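Local coordinates for protein acyl-CoA dehydrogenase (Bacillus anthracis, PDB 3OWA) that binds FAD and probably oxidises acyl-CoA thioesters to enoyl-CoA products, at residues V27-D32 and V510-K515. Numbering follows the deposited sequence.
Sequences VFTPED and VLRTEK
Two salt bridges, from Arg512 to Glu31 and from Lys515 to Asp32, pin the loop that leads into helix 35-52 against helix 490-520. Arg512 runs out fully extended and grips Glu31 side-on: NE meets OE1 at 2.7 Å and NH2 meets OE2 at 2.8 Å, each on a syn lone pair, with carboxylate and guanidinium planes only 17° apart. A bend at chi2 (64°) swings the Glu31 carboxylate round to that edge, while Pro30 covers one guanidinium face, its CG 3.5 Å from NH2. NH1 turns to Glu322 and Ser323, linking the loop also to helix 305-336. Helix 490-520 belongs to the second of two acyl-CoA dehydrogenase C-terminal-type helical regions. Thr29 heads the 3-10 turn 30-32: its N donates to Asp32 OD2 (2.9 Å), one half of a capping box, whereas Asp32 N bonds Thr29 O; Glu31 N gives Thr29 OG1 a weak ST-turn bond. Lys515 NZ reaches the same OD2 from the opposite face of the carboxylate, at 3.2 Å, and also donates to Val27 O, 2.9 Å away and nearly in line with the carbonyl. A water joins Thr29 OG1, Glu31 OE1 and Arg512 O. Farther along, Val27 CG1 packs on Leu511 CD1 at 3.7 Å.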
# COMPACT_ATOMS: atom_id res chain seq x y z
N VAL A 27 3.95 -31.29 9.06
CA VAL A 27 3.35 -29.96 9.19
C VAL A 27 2.05 -29.98 9.97
O VAL A 27 1.23 -30.91 9.85
CB VAL A 27 3.11 -29.25 7.82
CG1 VAL A 27 4.42 -29.08 7.06
CG2 VAL A 27 2.09 -29.99 6.98
N PHE A 28 1.88 -28.96 10.79
CA PHE A 28 0.62 -28.71 11.48
C PHE A 28 -0.23 -27.74 10.65
O PHE A 28 0.30 -26.76 10.11
CB PHE A 28 0.88 -28.17 12.90
CG PHE A 28 -0.37 -27.96 13.70
CD1 PHE A 28 -0.96 -29.03 14.37
CD2 PHE A 28 -0.98 -26.71 13.77
CE1 PHE A 28 -2.13 -28.87 15.10
CE2 PHE A 28 -2.15 -26.52 14.47
CZ PHE A 28 -2.73 -27.61 15.16
N THR A 29 -1.53 -28.02 10.51
CA THR A 29 -2.43 -27.18 9.73
C THR A 29 -3.71 -26.87 10.52
O THR A 29 -4.01 -27.57 11.47
CB THR A 29 -2.84 -27.85 8.38
OG1 THR A 29 -3.84 -28.82 8.63
CG2 THR A 29 -1.65 -28.51 7.66
N PRO A 30 -4.48 -25.85 10.10
CA PRO A 30 -5.74 -25.63 10.80
C PRO A 30 -6.68 -26.85 10.82
O PRO A 30 -7.54 -26.94 11.71
CB PRO A 30 -6.37 -24.45 10.04
CG PRO A 30 -5.17 -23.66 9.50
CD PRO A 30 -4.11 -24.71 9.22
N GLU A 31 -6.53 -27.78 9.87
CA GLU A 31 -7.37 -29.00 9.83
C GLU A 31 -7.05 -29.94 11.00
O GLU A 31 -7.85 -30.81 11.37
CB GLU A 31 -7.27 -29.72 8.47
CG GLU A 31 -7.98 -29.03 7.30
CD GLU A 31 -7.40 -27.63 6.93
OE1 GLU A 31 -6.19 -27.50 6.66
OE2 GLU A 31 -8.17 -26.65 6.90
N ASP A 32 -5.88 -29.73 11.61
CA ASP A 32 -5.43 -30.45 12.78
C ASP A 32 -5.93 -29.88 14.12
O ASP A 32 -5.61 -30.43 15.17
CB ASP A 32 -3.90 -30.53 12.76
CG ASP A 32 -3.36 -31.25 11.51
OD1 ASP A 32 -3.96 -32.29 11.15
OD2 ASP A 32 -2.38 -30.79 10.89
N VAL A 510 1.09 -25.88 -0.27
CA VAL A 510 1.09 -27.18 -0.97
C VAL A 510 0.84 -28.33 -0.00
O VAL A 510 -0.04 -29.17 -0.23
CB VAL A 510 2.40 -27.44 -1.75
CG1 VAL A 510 2.43 -28.88 -2.28
CG2 VAL A 510 2.50 -26.48 -2.92
N LEU A 511 1.59 -28.34 1.10
CA LEU A 511 1.56 -29.44 2.05
C LEU A 511 0.24 -29.48 2.77
O LEU A 511 -0.29 -30.57 3.00
CB LEU A 511 2.73 -29.36 3.04
CG LEU A 511 4.10 -29.65 2.42
CD1 LEU A 511 5.22 -29.46 3.45
CD2 LEU A 511 4.15 -31.05 1.82
N ARG A 512 -0.31 -28.31 3.10
CA ARG A 512 -1.62 -28.26 3.75
C ARG A 512 -2.72 -28.80 2.83
O ARG A 512 -3.60 -29.55 3.28
CB ARG A 512 -1.98 -26.84 4.22
CG ARG A 512 -3.38 -26.72 4.77
CD ARG A 512 -3.69 -25.31 5.17
NE ARG A 512 -5.04 -25.23 5.69
CZ ARG A 512 -5.65 -24.10 6.00
NH1 ARG A 512 -5.02 -22.93 5.85
NH2 ARG A 512 -6.90 -24.14 6.46
N THR A 513 -2.65 -28.43 1.56
CA THR A 513 -3.64 -28.90 0.60
C THR A 513 -3.45 -30.43 0.36
O THR A 513 -4.42 -31.19 0.33
CB THR A 513 -3.56 -28.08 -0.72
OG1 THR A 513 -3.68 -26.67 -0.43
CG2 THR A 513 -4.64 -28.53 -1.71
N GLU A 514 -2.21 -30.86 0.23
CA GLU A 514 -1.87 -32.27 0.07
C GLU A 514 -2.39 -33.09 1.24
O GLU A 514 -3.04 -34.13 1.05
CB GLU A 514 -0.35 -32.41 -0.04
CG GLU A 514 0.11 -33.79 -0.51
CD GLU A 514 1.64 -33.94 -0.46
OE1 GLU A 514 2.36 -32.94 -0.72
OE2 GLU A 514 2.10 -35.07 -0.14
N LYS A 515 -2.15 -32.60 2.46
CA LYS A 515 -2.67 -33.25 3.64
C LYS A 515 -4.20 -33.35 3.65
O LYS A 515 -4.76 -34.40 3.99
CB LYS A 515 -2.13 -32.60 4.93
CG LYS A 515 -2.95 -32.98 6.16
CD LYS A 515 -2.12 -33.51 7.31
CE LYS A 515 -1.06 -32.56 7.76
NZ LYS A 515 -0.72 -32.91 9.18
O HOH W 1 -4.83 -29.95 6.01